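Long-range contacts in N-acetylmuramoyl-L-alanine amidase AmiD (Escherichia coli, PDB 3D2Y), which hydrolyses the amide bond between N-acetylmuramoyl residues and L-amino acids in cell-wall glycopeptides, using one zinc ion per subunit: residues 55-60 against 99-104; 29-34 against 145-150; 128-133 against 169-174. All blocks are in the same frame, centred on the assembly; numbering follows the deposited sequence.

Contact 1 of 3, residues 55-60 against 99-104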
ATOM      1  N   SER A  55       1.310   8.138 -11.757  1.00  6.84           N
ATOM      2  CA  SER A  55       1.209   6.767 -11.240  1.00  4.70           C
ATOM      3  C   SER A  55       1.272   5.834 -12.430  1.00  6.26           C
ATOM      4  O   SER A  55       1.068   6.266 -13.580  1.00  8.65           O
ATOM      5  CB  SER A  55      -0.095   6.552 -10.460  1.00  9.51           C
ATOM      6  OG  SER A  55      -1.220   6.785 -11.306  1.00 10.33           O
ATOM      7  N   HIS A  56       1.528   4.553 -12.176  1.00  2.04           N
ATOM      8  CA  HIS A  56       1.557   3.570 -13.273  1.00  5.98           C
ATOM      9  C   HIS A  56       0.187   3.243 -13.810  1.00  5.19           C
ATOM     10  O   HIS A  56       0.017   3.127 -15.016  1.00  3.94           O
ATOM     11  CB  HIS A  56       2.249   2.298 -12.854  1.00  4.31           C
ATOM     12  CG  HIS A  56       3.654   2.509 -12.405  1.00  5.99           C
ATOM     13  ND1 HIS A  56       4.000   2.782 -11.092  1.00  6.17           N
ATOM     14  CD2 HIS A  56       4.815   2.481 -13.107  1.00  4.32           C
ATOM     15  CE1 HIS A  56       5.311   2.920 -11.012  1.00  2.00           C
ATOM     16  NE2 HIS A  56       5.831   2.744 -12.221  1.00  5.55           N
ATOM     17  N   TYR A  57      -0.800   3.139 -12.912  1.00  5.88           N
ATOM     18  CA  TYR A  57      -2.167   2.858 -13.322  1.00  6.83           C
ATOM     19  C   TYR A  57      -3.181   3.839 -12.711  1.00  6.44           C
ATOM     20  O   TYR A  57      -2.999   4.390 -11.612  1.00  6.33           O
ATOM     21  CB  TYR A  57      -2.522   1.410 -12.972  1.00  2.33           C
ATOM     22  CG  TYR A  57      -1.605   0.383 -13.571  1.00  5.25           C
ATOM     23  CD1 TYR A  57      -1.839  -0.097 -14.862  1.00  6.80           C
ATOM     24  CD2 TYR A  57      -0.523  -0.112 -12.859  1.00  2.00           C
ATOM     25  CE1 TYR A  57      -1.006  -1.050 -15.429  1.00  3.72           C
ATOM     26  CE2 TYR A  57       0.342  -1.071 -13.420  1.00  2.86           C
ATOM     27  CZ  TYR A  57       0.073  -1.520 -14.716  1.00  2.00           C
ATOM     28  OH  TYR A  57       0.820  -2.456 -15.363  1.00  2.00           O
ATOM     29  N   LEU A  58      -4.208   4.108 -13.492  1.00  2.83           N
ATOM     30  CA  LEU A  58      -5.361   4.875 -13.043  1.00  3.77           C
ATOM     31  C   LEU A  58      -6.656   4.081 -13.334  1.00  6.47           C
ATOM     32  O   LEU A  58      -6.973   3.793 -14.515  1.00  4.27           O
ATOM     33  CB  LEU A  58      -5.389   6.261 -13.722  1.00  2.00           C
ATOM     34  CG  LEU A  58      -6.599   7.196 -13.483  1.00  4.95           C
ATOM     35  CD1 LEU A  58      -6.768   7.617 -11.997  1.00  8.10           C
ATOM     36  CD2 LEU A  58      -6.444   8.445 -14.348  1.00  7.00           C
ATOM     37  N   VAL A  59      -7.376   3.714 -12.264  1.00  3.12           N
ATOM     38  CA  VAL A  59      -8.602   2.918 -12.377  1.00  4.01           C
ATOM     39  C   VAL A  59      -9.826   3.837 -12.190  1.00  4.84           C
ATOM     40  O   VAL A  59      -9.969   4.423 -11.124  1.00  4.44           O
ATOM     41  CB  VAL A  59      -8.668   1.764 -11.334  1.00  2.00           C
ATOM     42  CG1 VAL A  59      -9.855   0.812 -11.701  1.00  2.38           C
ATOM     43  CG2 VAL A  59      -7.301   0.959 -11.321  1.00  2.00           C
ATOM     44  N   PRO A  60     -10.702   3.965 -13.222  1.00  4.37           N
ATOM     45  CA  PRO A  60     -11.904   4.785 -12.983  1.00  4.35           C
ATOM     46  C   PRO A  60     -12.771   4.200 -11.843  1.00  2.00           C
ATOM     47  O   PRO A  60     -12.653   3.033 -11.495  1.00  2.00           O
ATOM     48  CB  PRO A  60     -12.661   4.705 -14.328  1.00  2.27           C
ATOM     49  CG  PRO A  60     -11.701   4.270 -15.324  1.00  4.56           C
ATOM     50  CD  PRO A  60     -10.714   3.387 -14.577  1.00  2.00           C
ATOM     51  N   THR A  99      11.207   1.583  -5.954  1.00  2.34           N
ATOM     52  CA  THR A  99      10.934   0.160  -5.896  1.00  2.00           C
ATOM     53  C   THR A  99       9.450  -0.220  -5.917  1.00  2.00           C
ATOM     54  O   THR A  99       9.119  -1.360  -5.605  1.00  4.81           O
ATOM     55  CB  THR A  99      11.630  -0.491  -4.641  1.00  4.92           C
ATOM     56  OG1 THR A  99      11.101   0.089  -3.426  1.00  2.44           O
ATOM     57  CG2 THR A  99      13.186  -0.267  -4.699  1.00  3.15           C
ATOM     58  N   SER A 100       8.564   0.701  -6.280  1.00  2.00           N
ATOM     59  CA  SER A 100       7.155   0.366  -6.222  1.00  2.00           C
ATOM     60  C   SER A 100       6.449   0.606  -7.516  1.00  3.16           C
ATOM     61  O   SER A 100       6.936   1.336  -8.398  1.00  2.34           O
ATOM     62  CB  SER A 100       6.465   1.150  -5.111  1.00  2.00           C
ATOM     63  OG  SER A 100       6.322   2.541  -5.455  1.00  2.32           O
ATOM     64  N   ILE A 101       5.309  -0.057  -7.629  1.00  2.85           N
ATOM     65  CA  ILE A 101       4.288   0.290  -8.628  1.00  2.23           C
ATOM     66  C   ILE A 101       3.157   1.012  -7.912  1.00  2.00           C
ATOM     67  O   ILE A 101       2.812   0.653  -6.813  1.00  5.32           O
ATOM     68  CB  ILE A 101       3.823  -0.985  -9.340  1.00  3.89           C
ATOM     69  CG1 ILE A 101       4.924  -1.385 -10.322  1.00  2.54           C
ATOM     70  CG2 ILE A 101       2.518  -0.742 -10.090  1.00  5.19           C
ATOM     71  CD1 ILE A 101       4.730  -2.659 -11.006  1.00  5.38           C
ATOM     72  N   GLY A 102       2.614   2.066  -8.535  1.00  4.38           N
ATOM     73  CA  GLY A 102       1.588   2.891  -7.893  1.00  3.91           C
ATOM     74  C   GLY A 102       0.322   2.736  -8.698  1.00  4.78           C
ATOM     75  O   GLY A 102       0.343   2.849  -9.922  1.00  5.08           O
ATOM     76  N   ILE A 103      -0.749   2.376  -8.010  1.00  3.34           N
ATOM     77  CA  ILE A 103      -2.094   2.330  -8.602  1.00  4.60           C
ATOM     78  C   ILE A 103      -2.961   3.398  -7.987  1.00  6.18           C
ATOM     79  O   ILE A 103      -3.183   3.404  -6.756  1.00  5.02           O
ATOM     80  CB  ILE A 103      -2.749   0.942  -8.459  1.00  2.80           C
ATOM     81  CG1 ILE A 103      -1.916  -0.084  -9.237  1.00  5.24           C
ATOM     82  CG2 ILE A 103      -4.206   0.965  -9.010  1.00  9.78           C
ATOM     83  CD1 ILE A 103      -2.325  -1.489  -8.961  1.00  4.77           C
ATOM     84  N   GLU A 104      -3.503   4.261  -8.844  1.00  4.22           N
ATOM     85  CA  GLU A 104      -4.443   5.304  -8.415  1.00  2.70           C
ATOM     86  C   GLU A 104      -5.882   4.892  -8.773  1.00  7.14           C
ATOM     87  O   GLU A 104      -6.169   4.472  -9.908  1.00  3.19           O
ATOM     88  CB  GLU A 104      -4.101   6.631  -9.092  1.00  6.83           C
ATOM     89  CG  GLU A 104      -2.850   7.323  -8.522  1.00  7.59           C
ATOM     90  CD  GLU A 104      -3.217   8.438  -7.595  1.00  8.85           C
ATOM     91  OE1 GLU A 104      -4.212   9.116  -7.874  1.00 15.00           O
ATOM     92  OE2 GLU A 104      -2.511   8.689  -6.617  1.00 11.98           O
TER

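Contact 2 of 3, residues 29-34 against 145-150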
ATOM      1  N   ILE A  29      11.371  -4.223  -8.463  1.00  6.19           N
ATOM      2  CA  ILE A  29      10.057  -3.859  -7.952  1.00  5.13           C
ATOM      3  C   ILE A  29       9.674  -4.822  -6.801  1.00  9.06           C
ATOM      4  O   ILE A  29       9.683  -6.031  -6.973  1.00  2.12           O
ATOM      5  CB  ILE A  29       8.986  -3.838  -9.095  1.00  4.52           C
ATOM      6  CG1 ILE A  29       9.329  -2.781 -10.144  1.00  6.85           C
ATOM      7  CG2 ILE A  29       7.552  -3.654  -8.505  1.00  7.29           C
ATOM      8  CD1 ILE A  29       8.742  -3.016 -11.544  1.00  6.22           C
ATOM      9  N   LYS A  30       9.355  -4.278  -5.633  1.00  3.11           N
ATOM     10  CA  LYS A  30       9.055  -5.073  -4.455  1.00  3.54           C
ATOM     11  C   LYS A  30       7.741  -4.653  -3.789  1.00  2.06           C
ATOM     12  O   LYS A  30       7.235  -5.379  -2.947  1.00  2.36           O
ATOM     13  CB  LYS A  30      10.159  -4.898  -3.407  1.00  2.33           C
ATOM     14  CG  LYS A  30      11.579  -5.328  -3.894  1.00  4.46           C
ATOM     15  CD  LYS A  30      12.641  -4.319  -3.476  1.00  8.62           C
ATOM     16  CE  LYS A  30      13.952  -4.430  -4.159  1.00  7.79           C
ATOM     17  NZ  LYS A  30      14.857  -5.098  -3.165  1.00  7.66           N
ATOM     18  N   VAL A  31       7.203  -3.487  -4.167  1.00  2.62           N
ATOM     19  CA  VAL A  31       6.114  -2.860  -3.426  1.00  2.00           C
ATOM     20  C   VAL A  31       4.991  -2.416  -4.372  1.00  2.81           C
ATOM     21  O   VAL A  31       5.260  -1.925  -5.489  1.00  4.06           O
ATOM     22  CB  VAL A  31       6.647  -1.693  -2.501  1.00  2.00           C
ATOM     23  CG1 VAL A  31       5.512  -0.935  -1.826  1.00  3.41           C
ATOM     24  CG2 VAL A  31       7.654  -2.240  -1.415  1.00  2.00           C
ATOM     25  N   LEU A  32       3.766  -2.690  -3.953  1.00  2.00           N
ATOM     26  CA  LEU A  32       2.563  -2.190  -4.663  1.00  4.79           C
ATOM     27  C   LEU A  32       1.814  -1.249  -3.766  1.00  4.71           C
ATOM     28  O   LEU A  32       1.303  -1.662  -2.702  1.00  5.67           O
ATOM     29  CB  LEU A  32       1.655  -3.354  -5.041  1.00  3.38           C
ATOM     30  CG  LEU A  32       0.409  -3.045  -5.864  1.00  6.69           C
ATOM     31  CD1 LEU A  32       0.816  -2.273  -7.137  1.00  4.15           C
ATOM     32  CD2 LEU A  32      -0.451  -4.306  -6.198  1.00  4.41           C
ATOM     33  N   VAL A  33       1.752   0.020  -4.181  1.00  6.09           N
ATOM     34  CA  VAL A  33       1.113   1.078  -3.396  1.00  2.42           C
ATOM     35  C   VAL A  33      -0.306   1.487  -3.936  1.00  3.36           C
ATOM     36  O   VAL A  33      -0.449   1.847  -5.093  1.00  4.70           O
ATOM     37  CB  VAL A  33       1.985   2.366  -3.319  1.00  4.10           C
ATOM     38  CG1 VAL A  33       1.305   3.406  -2.444  1.00  5.56           C
ATOM     39  CG2 VAL A  33       3.384   2.066  -2.759  1.00  6.22           C
ATOM     40  N   ILE A  34      -1.312   1.457  -3.063  1.00  3.77           N
ATOM     41  CA  ILE A  34      -2.680   1.844  -3.438  1.00  2.65           C
ATOM     42  C   ILE A  34      -2.987   3.292  -3.033  1.00  3.06           C
ATOM     43  O   ILE A  34      -2.726   3.690  -1.895  1.00  4.41           O
ATOM     44  CB  ILE A  34      -3.744   0.879  -2.828  1.00  3.61           C
ATOM     45  CG1 ILE A  34      -3.356  -0.577  -3.115  1.00  2.21           C
ATOM     46  CG2 ILE A  34      -5.093   1.132  -3.432  1.00  6.13           C
ATOM     47  CD1 ILE A  34      -3.274  -0.927  -4.633  1.00  4.54           C
ATOM     48  N   PRO A 145       2.957 -10.493   0.425  1.00  4.52           N
ATOM     49  CA  PRO A 145       1.696  -9.881   0.828  1.00  3.36           C
ATOM     50  C   PRO A 145       1.870  -8.565   1.637  1.00  6.08           C
ATOM     51  O   PRO A 145       1.131  -7.605   1.416  1.00  6.22           O
ATOM     52  CB  PRO A 145       1.013 -10.979   1.649  1.00  6.17           C
ATOM     53  CG  PRO A 145       1.590 -12.271   1.135  1.00  5.75           C
ATOM     54  CD  PRO A 145       3.029 -11.916   0.817  1.00  7.21           C
ATOM     55  N   GLU A 146       2.800  -8.541   2.584  1.00  4.69           N
ATOM     56  CA  GLU A 146       2.995  -7.342   3.442  1.00  4.50           C
ATOM     57  C   GLU A 146       3.474  -6.097   2.666  1.00  2.00           C
ATOM     58  O   GLU A 146       3.449  -4.985   3.186  1.00  8.32           O
ATOM     59  CB  GLU A 146       3.920  -7.634   4.636  1.00  3.95           C
ATOM     60  CG  GLU A 146       5.353  -7.847   4.249  1.00  6.25           C
ATOM     61  CD  GLU A 146       5.709  -9.289   3.876  1.00 10.48           C
ATOM     62  OE1 GLU A 146       4.839 -10.136   3.595  1.00  9.21           O
ATOM     63  OE2 GLU A 146       6.917  -9.571   3.829  1.00 12.67           O
ATOM     64  N   ASN A 147       3.870  -6.290   1.413  1.00  4.29           N
ATOM     65  CA  ASN A 147       4.329  -5.177   0.594  1.00  3.53           C
ATOM     66  C   ASN A 147       3.262  -4.670  -0.390  1.00  4.27           C
ATOM     67  O   ASN A 147       3.550  -3.916  -1.321  1.00  5.83           O
ATOM     68  CB  ASN A 147       5.665  -5.570  -0.061  1.00  2.13           C
ATOM     69  CG  ASN A 147       6.777  -5.694   0.969  1.00  6.29           C
ATOM     70  OD1 ASN A 147       6.819  -4.940   1.921  1.00  8.05           O
ATOM     71  ND2 ASN A 147       7.671  -6.653   0.783  1.00  6.30           N
ATOM     72  N   VAL A 148       2.009  -5.062  -0.157  1.00  8.41           N
ATOM     73  CA  VAL A 148       0.874  -4.376  -0.793  1.00  6.11           C
ATOM     74  C   VAL A 148       0.334  -3.360   0.242  1.00  7.04           C
ATOM     75  O   VAL A 148      -0.200  -3.748   1.272  1.00  6.41           O
ATOM     76  CB  VAL A 148      -0.251  -5.394  -1.199  1.00  8.20           C
ATOM     77  CG1 VAL A 148      -1.313  -4.666  -1.998  1.00  4.69           C
ATOM     78  CG2 VAL A 148       0.358  -6.567  -1.983  1.00  4.54           C
ATOM     79  N   VAL A 149       0.521  -2.069  -0.001  1.00  4.71           N
ATOM     80  CA  VAL A 149       0.373  -1.091   1.084  1.00  4.34           C
ATOM     81  C   VAL A 149      -0.449   0.075   0.629  1.00  7.73           C
ATOM     82  O   VAL A 149      -0.645   0.312  -0.595  1.00  6.32           O
ATOM     83  CB  VAL A 149       1.751  -0.534   1.577  1.00  2.00           C
ATOM     84  CG1 VAL A 149       2.590  -1.654   2.274  1.00  5.88           C
ATOM     85  CG2 VAL A 149       2.546   0.131   0.370  1.00  3.12           C
ATOM     86  N   ALA A 150      -0.937   0.781   1.633  1.00  6.98           N
ATOM     87  CA  ALA A 150      -1.550   2.078   1.463  1.00  4.67           C
ATOM     88  C   ALA A 150      -0.462   3.122   1.358  1.00  3.72           C
ATOM     89  O   ALA A 150       0.591   3.011   1.962  1.00  2.98           O
ATOM     90  CB  ALA A 150      -2.424   2.402   2.707  1.00  5.73           C
TER
HETATM   91  O   HOH W   1       7.694  -7.864  -1.940  1.00  5.99           O

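Contact 3 of 3, residues 128-133 against 169-174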
ATOM      1  N   GLN A 128     -13.469  -4.806  -8.427  1.00  9.83           N
ATOM      2  CA  GLN A 128     -13.491  -5.982  -9.299  1.00  8.21           C
ATOM      3  C   GLN A 128     -12.436  -5.896 -10.430  1.00  6.72           C
ATOM      4  O   GLN A 128     -11.843  -6.911 -10.840  1.00  3.99           O
ATOM      5  CB  GLN A 128     -14.920  -6.210  -9.866  1.00 12.91           C
ATOM      6  CG  GLN A 128     -15.947  -6.887  -8.888  1.00 13.56           C
ATOM      7  CD  GLN A 128     -15.342  -7.992  -7.996  1.00 18.40           C
ATOM      8  OE1 GLN A 128     -15.163  -7.806  -6.787  1.00 26.64           O
ATOM      9  NE2 GLN A 128     -15.023  -9.133  -8.592  1.00 19.50           N
ATOM     10  N   ALA A 129     -12.226  -4.681 -10.937  1.00  5.20           N
ATOM     11  CA  ALA A 129     -11.216  -4.371 -11.964  1.00  5.93           C
ATOM     12  C   ALA A 129      -9.809  -4.442 -11.389  1.00  3.37           C
ATOM     13  O   ALA A 129      -8.863  -4.975 -12.028  1.00  4.87           O
ATOM     14  CB  ALA A 129     -11.500  -2.978 -12.547  1.00  4.69           C
ATOM     15  N   LEU A 130      -9.667  -3.901 -10.177  1.00  4.37           N
ATOM     16  CA  LEU A 130      -8.370  -3.905  -9.444  1.00  3.30           C
ATOM     17  C   LEU A 130      -7.801  -5.282  -9.179  1.00  5.99           C
ATOM     18  O   LEU A 130      -6.593  -5.469  -9.308  1.00  3.35           O
ATOM     19  CB  LEU A 130      -8.538  -3.155  -8.133  1.00  4.64           C
ATOM     20  CG  LEU A 130      -7.335  -3.045  -7.190  1.00  8.69           C
ATOM     21  CD1 LEU A 130      -6.093  -2.443  -7.917  1.00  7.07           C
ATOM     22  CD2 LEU A 130      -7.732  -2.290  -5.925  1.00  5.41           C
ATOM     23  N   ILE A 131      -8.648  -6.230  -8.776  1.00  8.61           N
ATOM     24  CA  ILE A 131      -8.184  -7.573  -8.345  1.00  9.41           C
ATOM     25  C   ILE A 131      -7.264  -8.286  -9.382  1.00  8.81           C
ATOM     26  O   ILE A 131      -6.155  -8.617  -9.039  1.00  6.90           O
ATOM     27  CB  ILE A 131      -9.401  -8.453  -7.818  1.00  7.40           C
ATOM     28  CG1 ILE A 131      -9.905  -7.858  -6.494  1.00  8.97           C
ATOM     29  CG2 ILE A 131      -9.015  -9.978  -7.708  1.00  5.90           C
ATOM     30  CD1 ILE A 131     -11.330  -8.401  -5.984  1.00  9.13           C
ATOM     31  N   PRO A 132      -7.714  -8.488 -10.648  1.00  6.30           N
ATOM     32  CA  PRO A 132      -6.834  -9.157 -11.638  1.00  6.16           C
ATOM     33  C   PRO A 132      -5.552  -8.381 -12.008  1.00  8.40           C
ATOM     34  O   PRO A 132      -4.535  -8.995 -12.324  1.00 12.66           O
ATOM     35  CB  PRO A 132      -7.748  -9.357 -12.841  1.00  6.47           C
ATOM     36  CG  PRO A 132      -8.790  -8.291 -12.684  1.00  7.87           C
ATOM     37  CD  PRO A 132      -9.038  -8.185 -11.230  1.00  7.05           C
ATOM     38  N   LEU A 133      -5.588  -7.055 -11.938  1.00 10.49           N
ATOM     39  CA  LEU A 133      -4.412  -6.249 -12.212  1.00  7.40           C
ATOM     40  C   LEU A 133      -3.412  -6.400 -11.062  1.00  9.90           C
ATOM     41  O   LEU A 133      -2.227  -6.674 -11.282  1.00  6.99           O
ATOM     42  CB  LEU A 133      -4.816  -4.776 -12.413  1.00 12.65           C
ATOM     43  CG  LEU A 133      -3.643  -3.773 -12.448  1.00 10.35           C
ATOM     44  CD1 LEU A 133      -2.692  -4.038 -13.654  1.00 10.17           C
ATOM     45  CD2 LEU A 133      -4.161  -2.332 -12.376  1.00  6.82           C
ATOM     46  N   GLN A 169      -9.404  -6.435   3.658  1.00  9.14           N
ATOM     47  CA  GLN A 169      -9.756  -7.827   3.990  1.00 12.39           C
ATOM     48  C   GLN A 169     -10.340  -8.585   2.780  1.00 10.04           C
ATOM     49  O   GLN A 169      -9.952  -9.722   2.519  1.00 11.17           O
ATOM     50  CB  GLN A 169     -10.716  -7.916   5.186  1.00 13.50           C
ATOM     51  CG  GLN A 169     -10.556  -9.245   5.926  1.00 17.42           C
ATOM     52  CD  GLN A 169     -11.580  -9.477   7.014  1.00 20.02           C
ATOM     53  OE1 GLN A 169     -12.189  -8.543   7.544  1.00 18.74           O
ATOM     54  NE2 GLN A 169     -11.751 -10.740   7.377  1.00 21.47           N
ATOM     55  N   GLN A 170     -11.252  -7.954   2.046  1.00  5.68           N
ATOM     56  CA  GLN A 170     -11.754  -8.518   0.796  1.00  6.98           C
ATOM     57  C   GLN A 170     -10.627  -8.871  -0.187  1.00  9.05           C
ATOM     58  O   GLN A 170     -10.667  -9.912  -0.857  1.00  8.40           O
ATOM     59  CB  GLN A 170     -12.701  -7.540   0.112  1.00  8.97           C
ATOM     60  CG  GLN A 170     -13.382  -8.162  -1.046  1.00 13.64           C
ATOM     61  CD  GLN A 170     -14.142  -7.204  -1.907  1.00 15.03           C
ATOM     62  OE1 GLN A 170     -14.360  -7.486  -3.082  1.00 21.30           O
ATOM     63  NE2 GLN A 170     -14.532  -6.060  -1.356  1.00 17.39           N
ATOM     64  N   LEU A 171      -9.639  -7.990  -0.299  1.00  8.08           N
ATOM     65  CA  LEU A 171      -8.539  -8.216  -1.226  1.00  6.23           C
ATOM     66  C   LEU A 171      -7.681  -9.349  -0.710  1.00  6.87           C
ATOM     67  O   LEU A 171      -7.167 -10.132  -1.515  1.00  9.73           O
ATOM     68  CB  LEU A 171      -7.650  -6.978  -1.377  1.00  8.24           C
ATOM     69  CG  LEU A 171      -8.124  -5.836  -2.266  1.00 13.15           C
ATOM     70  CD1 LEU A 171      -6.913  -5.091  -2.809  1.00 12.93           C
ATOM     71  CD2 LEU A 171      -8.917  -6.422  -3.368  1.00  6.05           C
ATOM     72  N   ALA A 172      -7.512  -9.432   0.618  1.00  7.65           N
ATOM     73  CA  ALA A 172      -6.658 -10.431   1.222  1.00  7.19           C
ATOM     74  C   ALA A 172      -7.219 -11.820   0.984  1.00 12.15           C
ATOM     75  O   ALA A 172      -6.470 -12.780   0.804  1.00 13.95           O
ATOM     76  CB  ALA A 172      -6.471 -10.163   2.724  1.00 12.55           C
ATOM     77  N   GLN A 173      -8.546 -11.916   0.974  1.00 14.70           N
ATOM     78  CA  GLN A 173      -9.236 -13.177   0.676  1.00 17.78           C
ATOM     79  C   GLN A 173      -9.062 -13.629  -0.779  1.00 14.56           C
ATOM     80  O   GLN A 173      -9.232 -14.817  -1.082  1.00 17.80           O
ATOM     81  CB  GLN A 173     -10.702 -13.077   1.068  1.00 19.80           C
ATOM     82  CG  GLN A 173     -10.873 -12.987   2.588  1.00 23.10           C
ATOM     83  CD  GLN A 173     -12.258 -12.548   3.011  1.00 25.51           C
ATOM     84  OE1 GLN A 173     -13.093 -12.186   2.181  1.00 29.68           O
ATOM     85  NE2 GLN A 173     -12.514 -12.587   4.317  1.00 26.91           N
ATOM     86  N   GLN A 174      -8.723 -12.682  -1.652  1.00 12.52           N
ATOM     87  CA  GLN A 174      -8.350 -12.941  -3.052  1.00 14.17           C
ATOM     88  C   GLN A 174      -6.819 -13.135  -3.273  1.00 14.35           C
ATOM     89  O   GLN A 174      -6.331 -13.217  -4.423  1.00 14.73           O
ATOM     90  CB  GLN A 174      -8.898 -11.819  -3.950  1.00 16.19           C
ATOM     91  CG  GLN A 174     -10.408 -11.695  -3.947  1.00 20.19           C
ATOM     92  CD  GLN A 174     -11.076 -12.831  -4.668  1.00 24.46           C
ATOM     93  OE1 GLN A 174     -11.982 -13.467  -4.137  1.00 24.64           O
ATOM     94  NE2 GLN A 174     -10.626 -13.105  -5.892  1.00 26.39           N
TER
HETATM   95  O   HOH W   2     -16.681  -8.317  -4.724  1.00 41.40           O

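Contact 1 of 3, residues 55-60 against 99-104
The parallel strands 57-59 and 100-105 belong to the central sheet of the PGRP-like amidase fold, pairing Tyr57 with Ile103 and Leu58 with Glu104, the active-site proton acceptor. Three good backbone bonds join them, Tyr57 N to Gly102 O, Glu104 N to Tyr57 O (2.8 Å) and Val59 N to Glu104 O (2.8 Å), and a weak one from His56 N also reaches Gly102 O. Tyr57 O is gripped twice, since Ser55 OG donates to it (3.0 Å) from the face of the carbonyl plane opposite to Glu104 N. Ser55 OG also lies 3.3 Å from Glu104 CG, against the aliphatic stem, and the glutamate side chain is about 3 Å, at nearest atoms, from those of His35, a zinc ligand, and Thr37. On the other face of the sheet Tyr57 lays CD2 against Ile103 CG1 (3.9 Å) and turns a ring edge to Ile101 CG2; its hydroxyl bonds Glu78.

His56 extends the pairing. CG anti to the carbonyl carbon (chi1 -59°) brings ND1 within 3.0 Å of Gly102 N in a nearly straight bond (165°), tilted from the ring plane, and Ile101 CG1 lies over one face. Glycine suits position 102, where a CB would already touch Ser55 CB and His56 ND1. With NE2 bonded to Glu80 O as well, the geometry is consistent with a neutral imidazole protonated on NE2.

Contact 2 of 3, residues 29-34 against 145-150
The carboxamide of Asn147 is a flat group that reaches residues 29-34 through a water: ND2 donates to it at 3.0 Å, and the water in turn donates to Lys30 O at 2.7 Å. At its other end OD1 takes a weak bond from Trp90 NE1, and Arg91 packs on the side chain, so both polar atoms of the amide have a partner. With CG anti to the carbonyl carbon (chi1 -68°), the amide stands beside the backbone N, where ND2 meets the water. Asn147 CB itself rests 3.3 Å from Lys30 O, and the residue's own carbonyl accepts from Leu32 N. An asparagine suits this entry to the strand, where its amide can serve Lys30 O through the water and Trp90 at the other end.

From there the strands run parallel. Leu32 O receives Val149 N at 2.8 Å, and Val149 O receives Ile34 N, both bonds close to linear. Val149 CG2 occupies the position between its own N and carbonyl carbon and meets two valines of the neighbouring strand, Val31 CG1 and Val33 CG2, each at 3.8 Å. Beta-branched side chains fit such extended backbone well and fill this face compactly.

Strand 148-150 is an outermost strand of the sheet, while strand 31-36 has strand 100-105 on its far side. Val33 faces the zinc ligands His35 and His151; on the other face Leu32 meets Ala134 and Val148 meets Ile138 of helix 124-141, and Trp168 of helix 168-173 covers Ile34, Val148 and Ala150.

Contact 3 of 3, residues 128-133 against 169-174
Ile131 of helix 124-141 and Leu171 of helix 168-173 form the centre of a helix-helix packing on the flank of the central sheet, where the two helical segments cross at -43° with axes 11.1 Å apart at their closest. Ile131 CG1 presses on Leu171 CD2 at 3.6 Å, the two side chains meeting obliquely. The isoleucine holds CG1 anti to its carbonyl carbon (chi1 -69°), and its branches share the work: CG1 and CD1 serve the leucine, while CD1 also touches Gln174 CG and CG2 lies 4.0 Å from Gln174 NE2. Gln174 bends at chi2 to lay its chain across Ile131 at about a right angle; a long, flexible residue suits this border between apolar packing and solvent. With only an alanine here in place of Ile131, a gap would probably open beside Leu171 CD2, and the bent chain of Gln174 would lose the apolar surface it lies on.

Farther in, Leu130 CD2 approaches Leu171 CD1 at 4.3 Å. Leu130 in turn lies on Ile103 and Leu105 of strand 100-105 and on Phe166, which ties the helix pair to the sheet. On helix 168-173, Gln169 and Ala172 touch Trp179, and Lys135 NZ bonds Gln174 O, a polar link back to helix 124-141. Pro132, which has no N-H to give to the preceding turn, marks a kink right after Ile131.

Nearer the solvent, the amides of Gln128 and Gln170 stand nearly coplanar, 7° apart. Their OE1 atoms, both acceptors and 3.8 Å from each other, share a water that sits to one side of the pair, 2.6 Å from Gln128 OE1 and 3.0 Å from Gln170 OE1.

How the contacts relate
Contacts 1 and 2 belong to one sheet, centres about 11 Å apart, in the order 57-59, 100-105, 31-36, 148-150; strands 100-105 and 31-36 join them, where Ile101 N and O probably bond Val31 O and Val33 N. Contact 3 adds a helical layer, its centre about 15 Å from that of contact 1 and about 13 Å from that of contact 2, and touches contact 1 through Leu130 and Leu133 on Ile103. Along the chain, contact 1 nests within the loop closed by contact 2, contact 3 follows contact 1, and contacts 2 and 3 interleave. Glu104 and the zinc ligand His35 lie on one face, which helix 41-48 touches; helices 124-141 and 168-173 pack on the other.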